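Local coordinates for cytoplasmic Protein STM1381 (Salmonella enterica subsp. enterica serovar Typhimurium, PDB 3SOZ), which is of unknown function but belongs to a family of putative glutamine amidotransferases and probably shares the class I glutaminase-like fold, at residues Glu189-Val193 against Leu203-Thr207; Glu166-Thr170 against Asn241-Thr245; Leu141-Leu146 against Lys184-Lys188; Leu68-Ile74 against Leu103-Tyr107; Ala160-Val165 against Val193-Ile197. One frame throughout, in Å; residues are numbered along the deposited sequence.

Contact 1 (Glu189-Val193 against Leu203-Thr207); sequences ENSQV and LVMGT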
# COMPACT_ATOMS: atom_id res chain seq x y z
N GLU A 189 21.96 -7.09 14.58
CA GLU A 189 23.05 -7.72 15.37
C GLU A 189 23.60 -6.94 16.58
O GLU A 189 23.49 -7.39 17.73
CB GLU A 189 24.16 -8.26 14.48
CG GLU A 189 23.83 -9.68 13.97
CD GLU A 189 25.02 -10.39 13.29
OE1 GLU A 189 25.88 -9.72 12.64
OE2 GLU A 189 25.09 -11.65 13.41
N ASN A 190 24.20 -5.79 16.37
CA ASN A 190 24.80 -5.14 17.53
C ASN A 190 23.82 -4.21 18.18
O ASN A 190 23.80 -2.99 17.95
CB ASN A 190 26.19 -4.57 17.20
CG ASN A 190 27.11 -5.66 16.61
OD1 ASN A 190 27.29 -6.75 17.19
ND2 ASN A 190 27.64 -5.39 15.41
N SER A 191 22.95 -4.85 18.95
CA SER A 191 21.76 -4.20 19.51
C SER A 191 21.15 -5.03 20.64
O SER A 191 21.18 -6.26 20.62
CB SER A 191 20.69 -3.93 18.43
OG SER A 191 20.05 -5.14 18.04
N GLN A 192 20.59 -4.34 21.62
CA GLN A 192 20.14 -5.04 22.80
C GLN A 192 18.65 -4.82 23.06
O GLN A 192 18.18 -3.69 23.13
CB GLN A 192 21.06 -4.78 24.02
CG GLN A 192 21.21 -3.30 24.51
CD GLN A 192 22.48 -2.51 24.00
OE1 GLN A 192 23.25 -2.97 23.13
NE2 GLN A 192 22.66 -1.28 24.55
N VAL A 193 17.92 -5.94 23.14
CA VAL A 193 16.47 -5.99 23.30
C VAL A 193 16.15 -6.06 24.78
O VAL A 193 16.54 -7.00 25.46
CB VAL A 193 15.87 -7.24 22.61
CG1 VAL A 193 14.38 -7.28 22.80
CG2 VAL A 193 16.21 -7.28 21.15
N LEU A 203 11.30 -3.17 22.89
CA LEU A 203 12.20 -2.09 23.31
C LEU A 203 13.54 -2.50 22.81
O LEU A 203 14.08 -3.50 23.24
CB LEU A 203 12.25 -1.98 24.82
CG LEU A 203 12.12 -0.57 25.38
CD1 LEU A 203 12.69 -0.51 26.78
CD2 LEU A 203 12.78 0.46 24.48
N VAL A 204 14.06 -1.76 21.84
CA VAL A 204 15.33 -2.10 21.27
C VAL A 204 16.25 -0.92 21.42
O VAL A 204 15.89 0.23 21.10
CB VAL A 204 15.21 -2.56 19.83
CG1 VAL A 204 16.55 -2.90 19.24
CG2 VAL A 204 14.34 -3.76 19.78
N MSE A 205 17.44 -1.24 21.93
CA MSE A 205 18.49 -0.27 22.12
C MSE A 205 19.61 -0.50 21.13
O MSE A 205 19.89 -1.63 20.72
CB MSE A 205 19.04 -0.40 23.51
CG MSE A 205 19.24 0.91 24.11
SE MSE A 205 17.50 1.42 24.72
CE MSE A 205 17.88 3.35 24.82
N GLY A 206 20.26 0.58 20.76
CA GLY A 206 21.34 0.48 19.78
C GLY A 206 22.16 1.74 19.78
O GLY A 206 21.93 2.61 20.62
N THR A 207 23.10 1.83 18.85
CA THR A 207 24.00 2.99 18.76
C THR A 207 24.21 3.31 17.28
O THR A 207 24.26 2.39 16.44
CB THR A 207 25.43 2.73 19.40
OG1 THR A 207 26.11 1.68 18.66
CG2 THR A 207 25.35 2.39 20.90

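Contact 2 (Glu166-Thr170 against Asn241-Thr245); sequences EHVIT and NVLHT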
# COMPACT_ATOMS: atom_id res chain seq x y z
N GLU A 166 19.93 -6.96 32.05
CA GLU A 166 19.70 -6.03 33.18
C GLU A 166 19.83 -4.60 32.67
O GLU A 166 20.74 -4.31 31.89
CB GLU A 166 20.73 -6.30 34.29
CG GLU A 166 20.27 -7.28 35.40
CD GLU A 166 21.46 -7.81 36.23
OE1 GLU A 166 22.26 -8.61 35.67
OE2 GLU A 166 21.58 -7.44 37.43
N HIS A 167 18.94 -3.71 33.11
CA HIS A 167 18.96 -2.32 32.61
C HIS A 167 18.17 -1.36 33.49
O HIS A 167 17.18 -1.71 34.13
CB HIS A 167 18.43 -2.25 31.16
CG HIS A 167 18.83 -1.01 30.42
ND1 HIS A 167 18.29 0.23 30.68
CD2 HIS A 167 19.68 -0.84 29.37
CE1 HIS A 167 18.83 1.12 29.86
NE2 HIS A 167 19.67 0.50 29.06
N VAL A 168 18.64 -0.12 33.49
CA VAL A 168 18.08 0.92 34.30
C VAL A 168 16.60 1.15 33.99
O VAL A 168 15.81 1.37 34.90
CB VAL A 168 18.87 2.23 34.10
CG1 VAL A 168 18.89 3.02 35.39
CG2 VAL A 168 20.31 1.92 33.65
N ILE A 169 16.23 1.08 32.71
CA ILE A 169 14.85 1.37 32.28
C ILE A 169 13.91 0.32 32.85
O ILE A 169 12.77 0.62 33.23
CB ILE A 169 14.71 1.40 30.73
CG1 ILE A 169 15.55 2.54 30.15
CG2 ILE A 169 13.26 1.55 30.30
CD1 ILE A 169 16.04 2.27 28.74
N THR A 170 14.44 -0.90 32.95
CA THR A 170 13.69 -2.13 33.11
C THR A 170 13.65 -2.67 34.55
O THR A 170 12.90 -3.60 34.84
CB THR A 170 14.30 -3.19 32.16
OG1 THR A 170 13.26 -3.87 31.46
CG2 THR A 170 15.20 -4.20 32.90
N ASN A 241 13.30 7.49 31.97
CA ASN A 241 14.45 6.62 31.88
C ASN A 241 14.89 6.37 30.45
O ASN A 241 16.08 6.24 30.20
CB ASN A 241 14.19 5.25 32.50
CG ASN A 241 14.45 5.21 34.01
OD1 ASN A 241 14.08 6.09 34.77
ND2 ASN A 241 15.07 4.11 34.44
N VAL A 242 13.94 6.26 29.52
CA VAL A 242 14.28 5.95 28.13
C VAL A 242 15.12 7.10 27.57
O VAL A 242 16.12 6.91 26.86
CB VAL A 242 13.00 5.78 27.26
CG1 VAL A 242 13.37 5.33 25.83
CG2 VAL A 242 12.07 4.77 27.87
N LEU A 243 14.66 8.30 27.90
CA LEU A 243 15.28 9.52 27.47
C LEU A 243 16.66 9.68 28.11
O LEU A 243 17.65 9.72 27.41
CB LEU A 243 14.36 10.69 27.79
CG LEU A 243 13.54 11.28 26.63
CD1 LEU A 243 13.36 10.34 25.44
CD2 LEU A 243 12.21 11.73 27.16
N HIS A 244 16.73 9.73 29.44
CA HIS A 244 18.04 9.71 30.10
C HIS A 244 18.97 8.64 29.50
O HIS A 244 20.12 8.92 29.22
CB HIS A 244 17.93 9.61 31.63
CG HIS A 244 17.37 10.85 32.28
ND1 HIS A 244 16.33 10.81 33.19
CD2 HIS A 244 17.70 12.16 32.14
CE1 HIS A 244 16.05 12.04 33.59
NE2 HIS A 244 16.87 12.88 32.97
N THR A 245 18.48 7.44 29.23
CA THR A 245 19.33 6.42 28.61
C THR A 245 19.97 6.86 27.28
O THR A 245 21.12 6.49 26.99
CB THR A 245 18.57 5.12 28.41
OG1 THR A 245 17.90 4.81 29.63
CG2 THR A 245 19.49 3.98 28.05

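Contact 3 (Leu141-Leu146 against Lys184-Lys188); sequences LPVDML and KLIAK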
# COMPACT_ATOMS: atom_id res chain seq x y z
N LEU A 141 18.51 3.22 12.74
CA LEU A 141 17.72 2.46 13.73
C LEU A 141 18.29 1.08 14.06
O LEU A 141 18.87 0.41 13.19
CB LEU A 141 16.25 2.30 13.28
CG LEU A 141 15.58 3.61 12.81
CD1 LEU A 141 14.17 3.35 12.23
CD2 LEU A 141 15.58 4.71 13.91
N PRO A 142 18.10 0.66 15.33
CA PRO A 142 18.59 -0.61 15.82
C PRO A 142 17.71 -1.79 15.43
O PRO A 142 18.00 -2.93 15.83
CB PRO A 142 18.62 -0.40 17.33
CG PRO A 142 17.54 0.63 17.59
CD PRO A 142 17.45 1.46 16.39
N VAL A 143 16.66 -1.52 14.65
CA VAL A 143 15.75 -2.57 14.07
C VAL A 143 15.71 -2.61 12.53
O VAL A 143 15.92 -1.58 11.84
CB VAL A 143 14.35 -2.45 14.61
CG1 VAL A 143 14.33 -2.84 16.09
CG2 VAL A 143 13.85 -1.02 14.44
N ASP A 144 15.52 -3.82 11.99
CA ASP A 144 15.13 -3.97 10.60
C ASP A 144 13.62 -3.93 10.49
O ASP A 144 12.93 -4.44 11.37
CB ASP A 144 15.66 -5.27 9.97
CG ASP A 144 17.14 -5.16 9.53
OD1 ASP A 144 17.58 -4.09 9.03
OD2 ASP A 144 17.87 -6.17 9.72
N MSE A 145 13.13 -3.32 9.41
CA MSE A 145 11.70 -3.15 9.15
C MSE A 145 11.20 -4.05 8.04
O MSE A 145 11.95 -4.49 7.19
CB MSE A 145 11.41 -1.69 8.80
CG MSE A 145 11.25 -0.80 10.02
SE MSE A 145 11.57 1.05 9.59
CE MSE A 145 13.49 1.10 9.33
N LEU A 146 9.90 -4.32 8.08
CA LEU A 146 9.25 -5.15 7.07
C LEU A 146 8.94 -4.35 5.79
O LEU A 146 8.77 -3.13 5.81
CB LEU A 146 7.95 -5.69 7.66
CG LEU A 146 7.93 -7.10 8.29
CD1 LEU A 146 9.31 -7.64 8.72
CD2 LEU A 146 6.94 -7.19 9.42
N LYS A 184 5.82 -4.61 14.09
CA LYS A 184 6.59 -5.81 14.14
C LYS A 184 7.91 -5.45 13.55
O LYS A 184 7.95 -4.97 12.41
CB LYS A 184 5.94 -6.89 13.30
CG LYS A 184 6.73 -8.18 13.26
CD LYS A 184 5.98 -9.26 12.50
CE LYS A 184 6.84 -10.54 12.43
NZ LYS A 184 5.99 -11.70 12.02
N LEU A 185 8.97 -5.69 14.34
CA LEU A 185 10.36 -5.46 14.01
C LEU A 185 11.24 -6.67 14.32
O LEU A 185 10.83 -7.67 14.93
CB LEU A 185 10.88 -4.25 14.79
CG LEU A 185 10.04 -3.00 14.57
CD1 LEU A 185 10.20 -2.05 15.69
CD2 LEU A 185 10.44 -2.36 13.30
N ILE A 186 12.48 -6.57 13.86
CA ILE A 186 13.49 -7.60 14.03
C ILE A 186 14.71 -6.90 14.61
O ILE A 186 15.14 -5.87 14.08
CB ILE A 186 13.86 -8.19 12.65
CG1 ILE A 186 12.70 -8.99 12.08
CG2 ILE A 186 15.18 -9.01 12.74
CD1 ILE A 186 12.83 -9.33 10.56
N ALA A 187 15.28 -7.42 15.69
CA ALA A 187 16.52 -6.79 16.22
C ALA A 187 17.73 -6.95 15.26
O ALA A 187 17.93 -8.00 14.67
CB ALA A 187 16.83 -7.28 17.61
N LYS A 188 18.48 -5.89 15.06
CA LYS A 188 19.75 -5.99 14.31
C LYS A 188 20.85 -6.66 15.18
O LYS A 188 20.70 -6.76 16.41
CB LYS A 188 20.19 -4.59 13.84
CG LYS A 188 19.49 -4.03 12.63
CD LYS A 188 19.73 -2.49 12.48
CE LYS A 188 19.70 -2.01 11.00
NZ LYS A 188 19.60 -0.51 10.82

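Contact 4 (Leu68-Ile74 against Leu103-Tyr107); sequences LACYDAI and LIADY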
# COMPACT_ATOMS: atom_id res chain seq x y z
N LEU A 68 20.00 21.72 15.49
CA LEU A 68 19.59 20.54 16.28
C LEU A 68 20.56 20.18 17.40
O LEU A 68 20.19 19.47 18.36
CB LEU A 68 19.42 19.31 15.36
CG LEU A 68 18.63 19.42 14.06
CD1 LEU A 68 18.82 18.20 13.15
CD2 LEU A 68 17.16 19.62 14.37
N ALA A 69 21.81 20.66 17.27
CA ALA A 69 22.91 20.36 18.20
C ALA A 69 22.61 20.75 19.66
O ALA A 69 23.12 20.13 20.60
CB ALA A 69 24.18 21.04 17.72
N CYS A 70 21.79 21.77 19.84
CA CYS A 70 21.45 22.18 21.18
C CYS A 70 20.43 21.25 21.81
O CYS A 70 19.90 21.58 22.87
CB CYS A 70 20.90 23.60 21.19
SG CYS A 70 19.32 23.73 20.32
N TYR A 71 20.12 20.12 21.16
CA TYR A 71 19.15 19.12 21.71
C TYR A 71 19.85 17.86 22.17
O TYR A 71 20.64 17.30 21.41
CB TYR A 71 18.03 18.75 20.72
CG TYR A 71 17.04 19.85 20.50
CD1 TYR A 71 16.24 20.31 21.55
CD2 TYR A 71 16.90 20.45 19.26
CE1 TYR A 71 15.33 21.35 21.37
CE2 TYR A 71 16.00 21.50 19.07
CZ TYR A 71 15.22 21.93 20.13
OH TYR A 71 14.34 22.94 19.94
N ASP A 72 19.53 17.39 23.37
CA ASP A 72 20.08 16.12 23.84
C ASP A 72 19.57 14.90 23.09
O ASP A 72 20.33 13.96 22.84
CB ASP A 72 19.87 15.99 25.35
CG ASP A 72 20.60 17.08 26.11
OD1 ASP A 72 21.84 17.16 25.91
OD2 ASP A 72 19.94 17.86 26.86
N ALA A 73 18.27 14.93 22.75
CA ALA A 73 17.61 13.89 21.95
C ALA A 73 16.45 14.38 21.10
O ALA A 73 15.82 15.44 21.35
CB ALA A 73 17.14 12.78 22.82
N ILE A 74 16.18 13.60 20.07
CA ILE A 74 15.06 13.91 19.22
C ILE A 74 14.07 12.78 19.38
O ILE A 74 14.44 11.58 19.35
CB ILE A 74 15.49 14.10 17.73
CG1 ILE A 74 16.56 15.21 17.65
CG2 ILE A 74 14.26 14.43 16.87
CD1 ILE A 74 17.21 15.44 16.27
N LEU A 103 19.64 15.17 8.07
CA LEU A 103 19.87 16.01 9.23
C LEU A 103 19.81 15.27 10.55
O LEU A 103 20.67 15.47 11.40
CB LEU A 103 18.94 17.23 9.27
CG LEU A 103 19.51 18.41 8.48
CD1 LEU A 103 18.43 19.33 7.84
CD2 LEU A 103 20.52 19.18 9.35
N ILE A 104 18.79 14.44 10.74
CA ILE A 104 18.65 13.71 12.00
C ILE A 104 19.74 12.65 12.10
O ILE A 104 20.34 12.45 13.17
CB ILE A 104 17.21 13.18 12.18
CG1 ILE A 104 16.27 14.35 12.48
CG2 ILE A 104 17.13 12.18 13.34
CD1 ILE A 104 14.89 14.19 11.96
N ALA A 105 20.03 12.01 10.98
CA ALA A 105 21.08 11.02 10.93
C ALA A 105 22.43 11.61 11.36
O ALA A 105 23.12 11.06 12.25
CB ALA A 105 21.19 10.43 9.52
N ASP A 106 22.81 12.71 10.69
CA ASP A 106 24.02 13.45 10.98
C ASP A 106 24.04 13.73 12.46
O ASP A 106 24.97 13.31 13.14
CB ASP A 106 24.10 14.74 10.15
CG ASP A 106 24.54 14.48 8.69
OD1 ASP A 106 24.69 13.31 8.26
OD2 ASP A 106 24.73 15.46 7.95
N TYR A 107 22.99 14.38 12.96
CA TYR A 107 22.87 14.71 14.38
C TYR A 107 23.18 13.54 15.30
O TYR A 107 23.96 13.67 16.25
CB TYR A 107 21.48 15.23 14.68
CG TYR A 107 21.09 15.23 16.14
CD1 TYR A 107 20.51 14.11 16.71
CD2 TYR A 107 21.27 16.35 16.94
CE1 TYR A 107 20.15 14.08 18.05
CE2 TYR A 107 20.91 16.35 18.29
CZ TYR A 107 20.34 15.20 18.84
OH TYR A 107 19.95 15.14 20.16

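Contact 5 (Ala160-Val165 against Val193-Ile197); sequences AVNTAV and VLAEI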
# COMPACT_ATOMS: atom_id res chain seq x y z
N ALA A 160 3.67 -7.47 27.69
CA ALA A 160 5.06 -7.57 27.31
C ALA A 160 5.81 -8.17 28.47
O ALA A 160 5.47 -7.93 29.65
CB ALA A 160 5.60 -6.21 27.02
N VAL A 161 6.83 -8.95 28.15
CA VAL A 161 7.78 -9.39 29.17
C VAL A 161 9.19 -8.84 28.93
O VAL A 161 9.72 -8.95 27.82
CB VAL A 161 7.81 -10.94 29.35
CG1 VAL A 161 6.45 -11.47 29.84
CG2 VAL A 161 8.28 -11.65 28.04
N ASN A 162 9.77 -8.25 29.97
CA ASN A 162 11.21 -7.97 30.09
C ASN A 162 12.15 -9.12 29.71
O ASN A 162 11.79 -10.29 29.68
CB ASN A 162 11.54 -7.53 31.51
CG ASN A 162 11.01 -6.17 31.84
OD1 ASN A 162 10.73 -5.38 30.96
ND2 ASN A 162 10.87 -5.88 33.13
N THR A 163 13.37 -8.77 29.39
CA THR A 163 14.29 -9.70 28.81
C THR A 163 15.30 -9.98 29.91
O THR A 163 15.27 -9.31 30.95
CB THR A 163 14.86 -9.03 27.52
OG1 THR A 163 14.83 -9.96 26.44
CG2 THR A 163 16.24 -8.47 27.69
N ALA A 164 16.18 -10.97 29.73
CA ALA A 164 17.23 -11.26 30.73
C ALA A 164 18.19 -10.06 30.95
O ALA A 164 18.57 -9.77 32.10
CB ALA A 164 18.01 -12.55 30.37
N VAL A 165 18.58 -9.35 29.88
CA VAL A 165 19.42 -8.15 29.98
C VAL A 165 19.00 -7.21 31.13
O VAL A 165 17.87 -6.75 31.19
CB VAL A 165 19.51 -7.38 28.65
CG1 VAL A 165 20.41 -6.16 28.79
CG2 VAL A 165 20.01 -8.28 27.54
N VAL A 193 17.92 -5.94 23.14
CA VAL A 193 16.47 -5.99 23.30
C VAL A 193 16.15 -6.06 24.78
O VAL A 193 16.54 -7.00 25.46
CB VAL A 193 15.87 -7.24 22.61
CG1 VAL A 193 14.38 -7.28 22.80
CG2 VAL A 193 16.21 -7.28 21.15
N LEU A 194 15.44 -5.07 25.28
CA LEU A 194 15.17 -5.00 26.69
C LEU A 194 13.78 -5.48 27.13
O LEU A 194 13.50 -5.55 28.34
CB LEU A 194 15.41 -3.56 27.17
CG LEU A 194 16.59 -2.70 26.66
CD1 LEU A 194 16.67 -1.40 27.47
CD2 LEU A 194 17.94 -3.42 26.73
N ALA A 195 12.89 -5.81 26.17
CA ALA A 195 11.48 -6.16 26.44
C ALA A 195 10.93 -6.74 25.19
O ALA A 195 11.36 -6.39 24.13
CB ALA A 195 10.67 -4.96 26.81
N GLU A 196 9.96 -7.63 25.31
CA GLU A 196 9.33 -8.24 24.15
C GLU A 196 7.81 -8.36 24.29
O GLU A 196 7.28 -8.40 25.38
CB GLU A 196 9.95 -9.60 23.85
CG GLU A 196 11.30 -9.51 23.23
CD GLU A 196 11.80 -10.87 22.71
OE1 GLU A 196 11.79 -11.85 23.47
OE2 GLU A 196 12.20 -10.93 21.51
N ILE A 197 7.12 -8.41 23.17
CA ILE A 197 5.66 -8.50 23.17
C ILE A 197 5.33 -9.55 22.14
O ILE A 197 6.05 -9.68 21.16
CB ILE A 197 5.02 -7.10 22.88
CG1 ILE A 197 3.50 -7.13 23.04
CG2 ILE A 197 5.52 -6.52 21.54
CD1 ILE A 197 2.91 -5.80 23.20

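Contact 1 (Glu189-Val193 against Leu203-Thr207)
Q192 and M205 form an antiparallel hydrogen-bonded pair in a beta hairpin whose arms are strands 192-197 and 200-208. The backbone bonds of this pair are both sound: Q192 N gives its hydrogen to M205 O at 2.9 Å, and M205 N gives its own to Q192 O at 2.8 Å. One residue further along, V193 and V204 make a non-hydrogen-bonded pair, and here a weaker polar contact takes over, with the CA hydrogen of V193 directed at L203 O (CA to O 3.5 Å).

Side-chain contacts lie on both faces of the hairpin. On the face of Q192 and M205, a selenomethionine, the glutamine CG is wedged between backbone N and carbonyl carbon (chi1 60°), and a bend at chi2 (-97°) folds the amide back across the root of its neighbour. Q192 CG thus lies 3.8 Å from M205 CB, and Q192 NE2 comes to 3.9 Å from the same carbon, while the selenium end of M205 leads away from this strand. On the other face V193 CG2 meets V204 CG2 at 4.2 Å.

Just before the strand, S191 sets its CB 3.3 Å from M205 O, but its OG is hydrogen-bonded to K188 O.

The far edge of 203-207 continues into the sheet, V204 and G206 bonding through their backbones to C215 and V213 of strand 211-216. L203 packs on F238, and M205 on T245 and I246, of helix 235-246, whereas V204 touches P142.

Contact 2 (Glu166-Thr170 against Asn241-Thr245)
I169 and N241 bring a loop against the C-terminal helix of this alpha/beta fold: residues 166-170 belong to the connection between strands 157-162 and 175-187. The other segment, 241-245, is part of helix 235-246, whose V242 and L243 rest on L115 of strand 113-117. The I169 side chain crosses that of T245 at a slant. Its CG1 points away from the carbonyl carbon (chi1 -63°), which sends the CD1 end along the helix surface to 3.8 Å from T245 CB. Nearer its root, I169 CG1 lies 3.8 Å from N241 CB, and the other branch, CG2, reaches V242 CG2 at 4.2 Å.

N241 runs about perpendicular to V168, bringing its amide to the loop backbone, where N241 ND2 is 2.9 Å from V168 O. H167 and T245 approach from opposite directions. With CG anti to the backbone N (chi1 -160°), the imidazole reaches across to the helix and offers its edge, so that T245 CG2 lies near the ring plane, 3.4 Å from H167 CE1. L194 of strand 192-197 touches both H167 and I169, closing the group towards the sheet.

The ring's rotation is fixed from within the loop: I169 N donates to H167 ND1 at 3.0 Å, almost straight at 176° and practically in the imidazole plane.

Contact 3 (Leu141-Leu146 against Lys184-Lys188)
V143 and L185 make the close-packed side of this antiparallel pairing between strand 143-144 and the end of strand 175-187. V143 CG2 lies 3.8 Å from L185 CD2, the two side chains crossing at a slant. M145, a selenomethionine, runs alongside L185 in the same direction, its CG 3.7 Å from that same CD2. F123 touches both M145 and L185, and V204 and C215 cover V143.

The side of D144 and I186 is looser and exposed: D144 CB and I186 CB are 4.4 Å apart, and L146 CD1 meets I186 CD1 at 4.3 Å.

Between the backbones, D144 N donates to I186 O at 3.0 Å in the carbonyl plane, the return bond from I186 N being weak, and K188 N bonds to P142 O at 3.1 Å. K188 sets its CG opposite the carbonyl carbon (chi1 -78°) and runs extended from there, its CG and CD passing P142 O and L141 O, until NZ meets L141 O at 2.6 Å.

That ammonium also bonds weakly to A138 O, so two main-chain carbonyls at the end of the short helix 137-140 hold it, and their negative ends probably favour its charge. D144 OD1, 4.5 Å from K188 NZ, is beyond a salt bridge and may add a milder attraction.

Contact 4 (Leu68-Ile74 against Leu103-Tyr107)
Y107 and I74 meet inside the beta-alpha-beta unit in which strand 73-77 passes, by way of helix 100-109, to its parallel neighbour 113-117. Segment 68-74 curls round the tyrosine, leaving the weakly bonded helix 65-69 and entering the strand.

From CB, the Y107 side chain sets out with CG anti to the backbone N (chi1 163°), which carries the ring off the helix and into the curve of the loop. Its CG is already 3.9 Å from I74 CD1. The two CD carbons then divide the surroundings: Y107 CD1 lies under that methyl, and Y107 CD2 is 3.8 Å from L68 CB. I74 CD1 stands over one face of the ring in a CH-pi contact, 3.7 Å from the centroid of Y107. Further out, Y107 CE1 meets I74 CG1 at 3.8 Å, while Y107 CE2 lies beside the carbonyl oxygens of L68 and Y71. Y107 CZ is 4.0 Å from I74 CG1 and close to Y71 O.

Two further aliphatic contacts join the helix to the segment beside the ring. L68 CD1 sits 4.0 Å from L103 CB, the two leucines crossing at about a right angle, and I74 CD1 also touches I104 CG1. Beyond the contact, D72 OD2 is bonded to K5 N, and the I74 backbone pairs with G113 and L115.

At the tip, Y107 OH donates to Y71 O at 2.6 Å, coming in from above the carbonyl plane (57° out of it).

Contact 5 (Ala160-Val165 against Val193-Ile197)
V161 O receives the E196 amide, with N to O at 2.8 Å, and is also approached by the CA hydrogen of A195, whose CA lies 3.6 Å away. The E196 donor sits 38° out of the plane of the V161 carbonyl. In return V161 N gives to E196 O at 2.9 Å; this donor comes in nearly along the C=O axis, though the bond is bent at the hydrogen (138°). V161 and E196 are thus an antiparallel hydrogen-bonded pair, with both side chains on the more exposed face. E196 CB lies 4.0 Å from V161 O.

The next pair, N162 and A195, is non-hydrogen-bonded, and their side chains lie on the opposite face. N162 OD1 accepts a bond from W176 NE1, which ties this residue to the neighbouring strand.

The pairing belongs to the antiparallel part of the mixed sheet, in which strand 157-162 lies between 175-187 and 192-197. The short segments 160-162 and 193-197 run at 154° to each other. Past N162 the first strand gives way to a loop, and the pairing thins: T163 N to L194 O is a weak bond at 3.4 Å, and V165 CG1 touches L194 CD2 at 4.2 Å. L194 also packs on L203 and M205 of strand 200-208.

At the other end A160 CB lies 4.3 Å from I197 CB, with W176 packed against A160, and L179 and Y182 of strand 175-187 against I197.

In the fold
Contacts 1, 3, 4 and 5 all reach one mixed sheet, contact 4 at its parallel part and the other three at its antiparallel part. Contact 4 closes first along the chain and stands apart, its centre about 28 Å from that of contact 5. Contacts 1 and 5 share V193 and use opposite edges of strand 192-197; their centres are about 11 Å apart. Contact 3 touches both where A187 packs on V193. Contact 2 encloses contact 1 in sequence and lays helix 235-246 and a loop over L194, L203 and M205, so the antiparallel strands and this helix pack together as one region, in a fold consistent with a glutamine amidotransferase relative.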